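Local coordinates for D-2-hydroxyacid dehydrogensase protein (Ketogulonicigenium vulgare, PDB 4LSW) that probably catalyses the NAD(P)-dependent interconversion of D-2-hydroxyacids and 2-oxoacids, as related D-isomer-specific dehydrogenases do, at residues T2-L7 against A22-H27; E18-A23 against L296-L301; A242-L247 against D267-D272. One frame throughout, in Å; residues are numbered along the deposited sequence.

Contacts 1 and 2 lie in the domain built on the mixed sheet, and contact 3 in the nucleotide-binding domain. Contacts 1 and 2 have centres about 9 Å apart and share A22 and A23 at the end of helix 14-23. They also touch directly: K3 of contact 1 reaches the carbonyl of D21, and the ring of F24 packs on L301. Contact 3 is on the other side of the chain's centre, about 47 Å from contact 1 and 42 Å from contact 2, centre to centre. Its nearest atoms are about 30 Å from contact 2. In this family the active site lies in the cleft between the two domains. Each contact here joins elements within one domain.

Contact 1: residues T2-L7 against A22-H27; sequences TKPEIL and AAFTVH
I6 packs against F24 and V26 at the apolar centre of this contact. Its CD1 lies 3.7 Å from V26 CG2 and 3.9 Å from F24 CD2. CG1 of I6 sits between the backbone N and the carbonyl carbon (chi1 73°), and the extended chain beyond it brings CD1 against both partners. P4 reaches the F24 ring at another atom, with P4 CD 3.9 Å from F24 CD1. F305 of helix 287-306 covers this group as well, touching P4, I6 and F24.

The backbones pair in parallel, E5 with T25, I6 with V26 and L7 with H27. I6 N donates to T25 O, while I6 O receives H27 N at 2.9 Å. T25 N donates to P4 O, one residue ahead of strand 5-8.

E5, T25 and H27 stand on the sheet face turned away from I6. The side chain of E5 runs beside that of T25, CG to CB at 3.7 Å. Beyond it, H27 NE2 donates to E5 OE1 at 2.8 Å. The bond is nearly straight (171°) and lies in the imidazole plane. It should hold the ring's rotation and favour a proton on NE2. The carboxylate itself is turned 38° from the ring.

At the outer end, K3 folds over the helix terminus. Its CE is 3.4 Å from both A22 O and F24 O, and its ammonium group hydrogen-bonds to D21 O.

Strand 5-8, helix 14-23 and strand 25-28 form a beta-alpha-beta crossover. It builds one edge of the parallel part of the mixed sheet, with strand 25-28 outermost, as in the flavodoxin-like substrate domain of D-2-hydroxyacid dehydrogenases.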
loop_
_atom_site.group_PDB
_atom_site.type_symbol
_atom_site.label_atom_id
_atom_site.label_comp_id
_atom_site.label_asym_id
_atom_site.label_seq_id
_atom_site.Cartn_x
_atom_site.Cartn_y
_atom_site.Cartn_z
ATOM N N THR A 2 31.773 -9.519 17.034
ATOM C CA THR A 2 30.588 -8.710 17.328
ATOM C C THR A 2 29.356 -9.223 16.618
ATOM O O THR A 2 29.413 -9.617 15.455
ATOM C CB THR A 2 30.757 -7.237 16.909
ATOM O OG1 THR A 2 30.729 -7.144 15.481
ATOM C CG2 THR A 2 32.052 -6.653 17.441
ATOM N N LYS A 3 28.244 -9.208 17.339
ATOM C CA LYS A 3 26.928 -9.355 16.749
ATOM C C LYS A 3 26.180 -8.118 17.224
ATOM O O LYS A 3 25.678 -8.098 18.356
ATOM C CB LYS A 3 26.229 -10.618 17.253
ATOM C CG LYS A 3 26.894 -11.926 16.841
ATOM C CD LYS A 3 26.014 -13.109 17.193
ATOM C CE LYS A 3 24.684 -13.012 16.478
ATOM N NZ LYS A 3 23.785 -14.155 16.783
ATOM N N PRO A 4 26.130 -7.076 16.374
ATOM C CA PRO A 4 25.568 -5.778 16.767
ATOM C C PRO A 4 24.181 -5.913 17.376
ATOM O O PRO A 4 23.389 -6.773 16.979
ATOM C CB PRO A 4 25.503 -5.007 15.448
ATOM C CG PRO A 4 26.610 -5.597 14.629
ATOM C CD PRO A 4 26.611 -7.064 14.982
ATOM N N GLU A 5 23.906 -5.088 18.374
ATOM C CA GLU A 5 22.663 -5.238 19.100
ATOM C C GLU A 5 21.599 -4.337 18.517
ATOM O O GLU A 5 21.805 -3.133 18.315
ATOM C CB GLU A 5 22.867 -5.010 20.595
ATOM C CG GLU A 5 23.955 -5.917 21.143
ATOM C CD GLU A 5 23.877 -6.111 22.632
ATOM O OE1 GLU A 5 22.755 -6.181 23.176
ATOM O OE2 GLU A 5 24.951 -6.200 23.253
ATOM N N ILE A 6 20.468 -4.956 18.198
ATOM C CA ILE A 6 19.359 -4.246 17.585
ATOM C C ILE A 6 18.056 -4.502 18.342
ATOM O O ILE A 6 17.909 -5.508 19.041
ATOM C CB ILE A 6 19.208 -4.610 16.095
ATOM C CG1 ILE A 6 18.654 -6.019 15.917
ATOM C CG2 ILE A 6 20.540 -4.483 15.364
ATOM C CD1 ILE A 6 18.434 -6.359 14.462
ATOM N N LEU A 7 17.126 -3.564 18.227
ATOM C CA LEU A 7 15.836 -3.678 18.886
ATOM C C LEU A 7 14.761 -3.862 17.820
ATOM O O LEU A 7 14.613 -3.023 16.926
ATOM C CB LEU A 7 15.565 -2.424 19.723
ATOM C CG LEU A 7 14.342 -2.394 20.656
ATOM C CD1 LEU A 7 14.486 -3.376 21.805
ATOM C CD2 LEU A 7 14.157 -0.988 21.200
ATOM N N ALA A 22 20.815 -14.611 13.284
ATOM C CA ALA A 22 22.140 -15.179 13.029
ATOM C C ALA A 22 23.240 -14.119 12.992
ATOM O O ALA A 22 24.385 -14.383 13.369
ATOM C CB ALA A 22 22.137 -15.982 11.738
ATOM N N ALA A 23 22.893 -12.926 12.517
ATOM C CA ALA A 23 23.872 -11.857 12.359
ATOM C C ALA A 23 23.901 -10.882 13.531
ATOM O O ALA A 23 24.931 -10.256 13.788
ATOM C CB ALA A 23 23.616 -11.096 11.069
ATOM N N PHE A 24 22.775 -10.728 14.220
ATOM C CA PHE A 24 22.656 -9.685 15.234
ATOM C C PHE A 24 22.216 -10.243 16.569
ATOM O O PHE A 24 21.693 -11.348 16.632
ATOM C CB PHE A 24 21.650 -8.614 14.778
ATOM C CG PHE A 24 21.977 -8.015 13.446
ATOM C CD1 PHE A 24 23.128 -7.260 13.283
ATOM C CD2 PHE A 24 21.139 -8.208 12.352
ATOM C CE1 PHE A 24 23.450 -6.707 12.053
ATOM C CE2 PHE A 24 21.455 -7.657 11.119
ATOM C CZ PHE A 24 22.607 -6.904 10.969
ATOM N N THR A 25 22.432 -9.469 17.630
ATOM C CA THR A 25 21.838 -9.761 18.927
ATOM C C THR A 25 20.516 -9.010 18.951
ATOM O O THR A 25 20.494 -7.799 19.159
ATOM C CB THR A 25 22.731 -9.276 20.075
ATOM O OG1 THR A 25 24.005 -9.925 19.987
ATOM C CG2 THR A 25 22.100 -9.578 21.435
ATOM N N VAL A 26 19.428 -9.731 18.701
ATOM C CA VAL A 26 18.128 -9.100 18.491
ATOM C C VAL A 26 17.278 -9.164 19.744
ATOM O O VAL A 26 16.927 -10.248 20.228
ATOM C CB VAL A 26 17.368 -9.767 17.340
ATOM C CG1 VAL A 26 16.007 -9.088 17.124
ATOM C CG2 VAL A 26 18.198 -9.737 16.067
ATOM N N HIS A 27 16.931 -7.987 20.250
ATOM C CA HIS A 27 16.032 -7.873 21.386
ATOM C C HIS A 27 14.618 -7.621 20.875
ATOM O O HIS A 27 14.365 -6.627 20.195
ATOM C CB HIS A 27 16.506 -6.749 22.305
ATOM C CG HIS A 27 17.918 -6.929 22.771
ATOM N ND1 HIS A 27 18.269 -7.845 23.736
ATOM C CD2 HIS A 27 19.068 -6.334 22.373
ATOM C CE1 HIS A 27 19.579 -7.795 23.930
ATOM N NE2 HIS A 27 20.087 -6.894 23.109
#

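Contact 2: residues E18-A23 against L296-L301; sequences EPLDAA and LLRDNL
P19 and L20 receive the side chain of R298, which reaches across from helix 287-306. CG of P19 sits over one face of the guanidinium, offset toward its rim, 3.6 Å from R298 NE. The bend of the arginine at chi3 (-80°) turns this face to the proline ring. Nearer its root, the same side chain packs on leucine: R298 CG is 3.9 Å from L20 CG. One branch of L20 goes further, with CD2 3.8 Å from L301 CD1, where the two leucines meet at about a right angle. The other branch, CD1, comes within 4.5 Å of L297 CD2, a looser touch.

D16 OD1 forms a salt bridge with R298 NE, which probably fixes the rotation of the guanidinium over P19. Y12, from a loop, touches both L20 and L297.

The two helical segments run nearly parallel, 14° apart, with axes 10.9 Å from each other. Long side chains therefore bridge them. Helix 287-306 runs beside helix 14-23. Its L297 and L301 meet L20 and also touch S72 of strand 70-74.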
loop_
_atom_site.group_PDB
_atom_site.type_symbol
_atom_site.label_atom_id
_atom_site.label_comp_id
_atom_site.label_asym_id
_atom_site.label_seq_id
_atom_site.Cartn_x
_atom_site.Cartn_y
_atom_site.Cartn_z
ATOM N N GLU A 18 15.215 -15.610 10.972
ATOM C CA GLU A 18 16.378 -16.480 11.096
ATOM C C GLU A 18 17.698 -15.784 10.732
ATOM O O GLU A 18 18.633 -15.805 11.530
ATOM C CB GLU A 18 16.172 -17.790 10.321
ATOM C CG GLU A 18 15.056 -18.652 10.894
ATOM C CD GLU A 18 14.577 -19.716 9.928
ATOM O OE1 GLU A 18 15.416 -20.265 9.183
ATOM O OE2 GLU A 18 13.361 -19.996 9.916
ATOM N N PRO A 19 17.785 -15.135 9.548
ATOM C CA PRO A 19 19.080 -14.492 9.269
ATOM C C PRO A 19 19.355 -13.252 10.118
ATOM O O PRO A 19 20.519 -12.901 10.338
ATOM C CB PRO A 19 18.986 -14.112 7.785
ATOM C CG PRO A 19 17.540 -14.138 7.463
ATOM C CD PRO A 19 16.925 -15.166 8.349
ATOM N N LEU A 20 18.302 -12.593 10.582
ATOM C CA LEU A 20 18.481 -11.484 11.517
ATOM C C LEU A 20 19.113 -11.969 12.819
ATOM O O LEU A 20 20.078 -11.373 13.309
ATOM C CB LEU A 20 17.148 -10.780 11.797
ATOM C CG LEU A 20 16.679 -9.742 10.772
ATOM C CD1 LEU A 20 15.222 -9.383 11.002
ATOM C CD2 LEU A 20 17.551 -8.506 10.859
ATOM N N ASP A 21 18.567 -13.051 13.373
ATOM C CA ASP A 21 19.070 -13.600 14.633
ATOM C C ASP A 21 20.467 -14.181 14.493
ATOM O O ASP A 21 21.224 -14.218 15.459
ATOM C CB ASP A 21 18.109 -14.649 15.189
ATOM C CG ASP A 21 16.942 -14.026 15.930
ATOM O OD1 ASP A 21 17.163 -13.032 16.658
ATOM O OD2 ASP A 21 15.813 -14.528 15.781
ATOM N N ALA A 22 20.815 -14.611 13.284
ATOM C CA ALA A 22 22.140 -15.179 13.029
ATOM C C ALA A 22 23.240 -14.119 12.992
ATOM O O ALA A 22 24.385 -14.383 13.369
ATOM C CB ALA A 22 22.137 -15.982 11.738
ATOM N N ALA A 23 22.893 -12.926 12.517
ATOM C CA ALA A 23 23.872 -11.857 12.359
ATOM C C ALA A 23 23.901 -10.882 13.531
ATOM O O ALA A 23 24.931 -10.256 13.788
ATOM C CB ALA A 23 23.616 -11.096 11.069
ATOM N N LEU A 296 15.681 -6.587 1.679
ATOM C CA LEU A 296 16.103 -5.194 1.604
ATOM C C LEU A 296 16.293 -4.595 2.996
ATOM O O LEU A 296 17.261 -3.873 3.246
ATOM C CB LEU A 296 15.077 -4.396 0.796
ATOM C CG LEU A 296 15.426 -2.951 0.443
ATOM C CD1 LEU A 296 16.856 -2.842 -0.074
ATOM C CD2 LEU A 296 14.426 -2.425 -0.591
ATOM N N LEU A 297 15.358 -4.890 3.893
ATOM C CA LEU A 297 15.505 -4.497 5.286
ATOM C C LEU A 297 16.825 -5.038 5.826
ATOM O O LEU A 297 17.629 -4.301 6.395
ATOM C CB LEU A 297 14.349 -5.048 6.113
ATOM C CG LEU A 297 14.511 -4.888 7.626
ATOM C CD1 LEU A 297 13.963 -3.551 8.117
ATOM C CD2 LEU A 297 13.833 -6.037 8.346
ATOM N N ARG A 298 17.060 -6.327 5.622
ATOM C CA ARG A 298 18.278 -6.921 6.145
ATOM C C ARG A 298 19.526 -6.360 5.458
ATOM O O ARG A 298 20.538 -6.116 6.118
ATOM C CB ARG A 298 18.209 -8.442 6.048
ATOM C CG ARG A 298 17.134 -9.031 6.942
ATOM C CD ARG A 298 17.135 -10.549 6.907
ATOM N NE ARG A 298 16.462 -11.112 5.735
ATOM C CZ ARG A 298 17.082 -11.733 4.736
ATOM N NH1 ARG A 298 18.402 -11.863 4.744
ATOM N NH2 ARG A 298 16.379 -12.236 3.729
ATOM N N ASP A 299 19.460 -6.129 4.147
ATOM C CA ASP A 299 20.631 -5.611 3.440
ATOM C C ASP A 299 21.028 -4.207 3.906
ATOM O O ASP A 299 22.208 -3.871 3.933
ATOM C CB ASP A 299 20.435 -5.642 1.918
ATOM C CG ASP A 299 20.445 -7.050 1.352
ATOM O OD1 ASP A 299 20.879 -7.985 2.058
ATOM O OD2 ASP A 299 20.022 -7.218 0.188
ATOM N N ASN A 300 20.043 -3.395 4.284
ATOM C CA ASN A 300 20.334 -2.083 4.847
ATOM C C ASN A 300 21.054 -2.197 6.179
ATOM O O ASN A 300 22.024 -1.481 6.422
ATOM C CB ASN A 300 19.060 -1.243 4.999
ATOM C CG ASN A 300 18.631 -0.596 3.696
ATOM O OD1 ASN A 300 19.287 0.320 3.202
ATOM N ND2 ASN A 300 17.524 -1.065 3.139
ATOM N N LEU A 301 20.577 -3.098 7.035
ATOM C CA LEU A 301 21.220 -3.309 8.326
ATOM C C LEU A 301 22.648 -3.828 8.141
ATOM O O LEU A 301 23.587 -3.346 8.786
ATOM C CB LEU A 301 20.389 -4.256 9.199
ATOM C CG LEU A 301 19.071 -3.677 9.720
ATOM C CD1 LEU A 301 18.166 -4.787 10.232
ATOM C CD2 LEU A 301 19.341 -2.643 10.818
#

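Contact 3: residues A242-L247 against D267-D272; sequences ALIAAL and DPRFRD
I244 and F270 bring the two backbones nearest, CA to CA 7.1 Å, where helix 240-249 meets the short, weakly bonded helical turn at 269-272. I244 carries most of the contact. Its CG1 lies over the face of the F270 ring in a CH-pi contact, 4.0 Å from the ring centroid. CG1 is anti to the carbonyl carbon (chi1 -69°), which puts it over the ring. The extended chi2 (165°) then carries CD1 on toward R269. There it sits over one face of the guanidinium, 3.7 Å from R269 NH2. L243 CD2 comes to F270 at the ring edge, 4.1 Å from CE1.

D267 holds the guanidinium with this face turned to I244. R269 grips the carboxylate side-on: NE binds D267 OD1 at 3.0 Å and NH2 binds D267 OD2 at 2.9 Å. Both bonds lie in the guanidinium plane but tilt about 30° from the carboxylate plane. D267 OD1 uses its anti lone pair for a further bond, from R269 N, which caps the start of the turn. E241 adds a second carboxylate to R269 NH2.

F270 also touches L257 of strand 254-257 and L278 of strand 276-278. The arrangement belongs to a Rossmann-type alpha/beta domain, in which the helix and the turn pack on the edge of the parallel sheet near these two strands.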
loop_
_atom_site.group_PDB
_atom_site.type_symbol
_atom_site.label_atom_id
_atom_site.label_comp_id
_atom_site.label_asym_id
_atom_site.label_seq_id
_atom_site.Cartn_x
_atom_site.Cartn_y
_atom_site.Cartn_z
ATOM N N ALA A 242 -19.020 9.026 1.822
ATOM C CA ALA A 242 -19.481 9.429 0.499
ATOM C C ALA A 242 -19.497 8.231 -0.448
ATOM O O ALA A 242 -20.391 8.121 -1.289
ATOM C CB ALA A 242 -18.612 10.519 -0.062
ATOM N N LEU A 243 -18.503 7.351 -0.309
ATOM C CA LEU A 243 -18.384 6.190 -1.184
ATOM C C LEU A 243 -19.529 5.212 -0.934
ATOM O O LEU A 243 -20.189 4.749 -1.867
ATOM C CB LEU A 243 -17.031 5.505 -0.967
ATOM C CG LEU A 243 -16.774 4.212 -1.754
ATOM C CD1 LEU A 243 -16.973 4.461 -3.230
ATOM C CD2 LEU A 243 -15.371 3.709 -1.485
ATOM N N ILE A 244 -19.800 4.934 0.340
ATOM C CA ILE A 244 -20.865 4.011 0.687
ATOM C C ILE A 244 -22.235 4.525 0.238
ATOM O O ILE A 244 -23.017 3.788 -0.352
ATOM C CB ILE A 244 -20.843 3.703 2.196
ATOM C CG1 ILE A 244 -19.596 2.870 2.515
ATOM C CG2 ILE A 244 -22.082 2.936 2.601
ATOM C CD1 ILE A 244 -19.260 2.789 3.988
ATOM N N ALA A 245 -22.513 5.803 0.493
ATOM C CA ALA A 245 -23.783 6.382 0.079
ATOM C C ALA A 245 -23.967 6.340 -1.438
ATOM O O ALA A 245 -25.057 6.060 -1.934
ATOM C CB ALA A 245 -23.905 7.807 0.585
ATOM N N ALA A 246 -22.894 6.618 -2.170
ATOM C CA ALA A 246 -22.975 6.622 -3.627
ATOM C C ALA A 246 -23.190 5.215 -4.192
ATOM O O ALA A 246 -23.949 5.039 -5.144
ATOM C CB ALA A 246 -21.747 7.258 -4.228
ATOM N N LEU A 247 -22.529 4.224 -3.608
ATOM C CA LEU A 247 -22.740 2.839 -4.032
ATOM C C LEU A 247 -24.160 2.377 -3.728
ATOM O O LEU A 247 -24.786 1.701 -4.543
ATOM C CB LEU A 247 -21.718 1.904 -3.384
ATOM C CG LEU A 247 -20.298 2.055 -3.926
ATOM C CD1 LEU A 247 -19.267 1.501 -2.965
ATOM C CD2 LEU A 247 -20.184 1.359 -5.275
ATOM N N ASP A 267 -15.520 -1.218 7.580
ATOM C CA ASP A 267 -16.928 -0.856 7.728
ATOM C C ASP A 267 -17.856 -1.973 7.246
ATOM O O ASP A 267 -17.816 -2.359 6.080
ATOM C CB ASP A 267 -17.195 0.428 6.943
ATOM C CG ASP A 267 -18.383 1.199 7.467
ATOM O OD1 ASP A 267 -19.485 0.624 7.524
ATOM O OD2 ASP A 267 -18.197 2.381 7.812
ATOM N N PRO A 268 -18.696 -2.509 8.152
ATOM C CA PRO A 268 -19.585 -3.632 7.817
ATOM C C PRO A 268 -20.476 -3.355 6.608
ATOM O O PRO A 268 -20.875 -4.285 5.909
ATOM C CB PRO A 268 -20.456 -3.772 9.068
ATOM C CG PRO A 268 -19.634 -3.195 10.173
ATOM C CD PRO A 268 -18.825 -2.093 9.560
ATOM N N ARG A 269 -20.779 -2.086 6.362
ATOM C CA ARG A 269 -21.674 -1.725 5.272
ATOM C C ARG A 269 -21.124 -2.087 3.888
ATOM O O ARG A 269 -21.891 -2.275 2.941
ATOM C CB ARG A 269 -22.019 -0.240 5.341
ATOM C CG ARG A 269 -23.019 0.092 6.434
ATOM C CD ARG A 269 -23.169 1.590 6.559
ATOM N NE ARG A 269 -21.897 2.218 6.901
ATOM C CZ ARG A 269 -21.691 3.529 6.918
ATOM N NH1 ARG A 269 -22.687 4.360 6.611
ATOM N NH2 ARG A 269 -20.505 4.023 7.245
ATOM N N PHE A 270 -19.803 -2.198 3.778
ATOM C CA PHE A 270 -19.193 -2.626 2.525
ATOM C C PHE A 270 -19.617 -4.047 2.172
ATOM O O PHE A 270 -19.626 -4.432 1.004
ATOM C CB PHE A 270 -17.664 -2.535 2.604
ATOM C CG PHE A 270 -17.128 -1.147 2.428
ATOM C CD1 PHE A 270 -17.393 -0.430 1.267
ATOM C CD2 PHE A 270 -16.334 -0.568 3.409
ATOM C CE1 PHE A 270 -16.895 0.852 1.100
ATOM C CE2 PHE A 270 -15.830 0.712 3.248
ATOM C CZ PHE A 270 -16.111 1.423 2.086
ATOM N N ARG A 271 -19.978 -4.816 3.198
ATOM C CA ARG A 271 -20.366 -6.208 3.026
ATOM C C ARG A 271 -21.796 -6.317 2.485
ATOM O O ARG A 271 -22.140 -7.288 1.808
ATOM C CB ARG A 271 -20.236 -6.940 4.370
ATOM C CG ARG A 271 -20.184 -8.452 4.302
ATOM C CD ARG A 271 -19.984 -9.057 5.696
ATOM N NE ARG A 271 -18.576 -9.201 6.065
ATOM C CZ ARG A 271 -17.950 -8.460 6.975
ATOM N NH1 ARG A 271 -18.602 -7.510 7.634
ATOM N NH2 ARG A 271 -16.669 -8.673 7.237
ATOM N N ASP A 272 -22.614 -5.305 2.777
ATOM C CA ASP A 272 -24.029 -5.296 2.393
ATOM C C ASP A 272 -24.281 -4.867 0.946
ATOM O O ASP A 272 -25.348 -5.124 0.388
ATOM C CB ASP A 272 -24.823 -4.374 3.329
ATOM C CG ASP A 272 -24.694 -4.765 4.791
ATOM O OD1 ASP A 272 -24.554 -5.971 5.073
ATOM O OD2 ASP A 272 -24.725 -3.859 5.650
#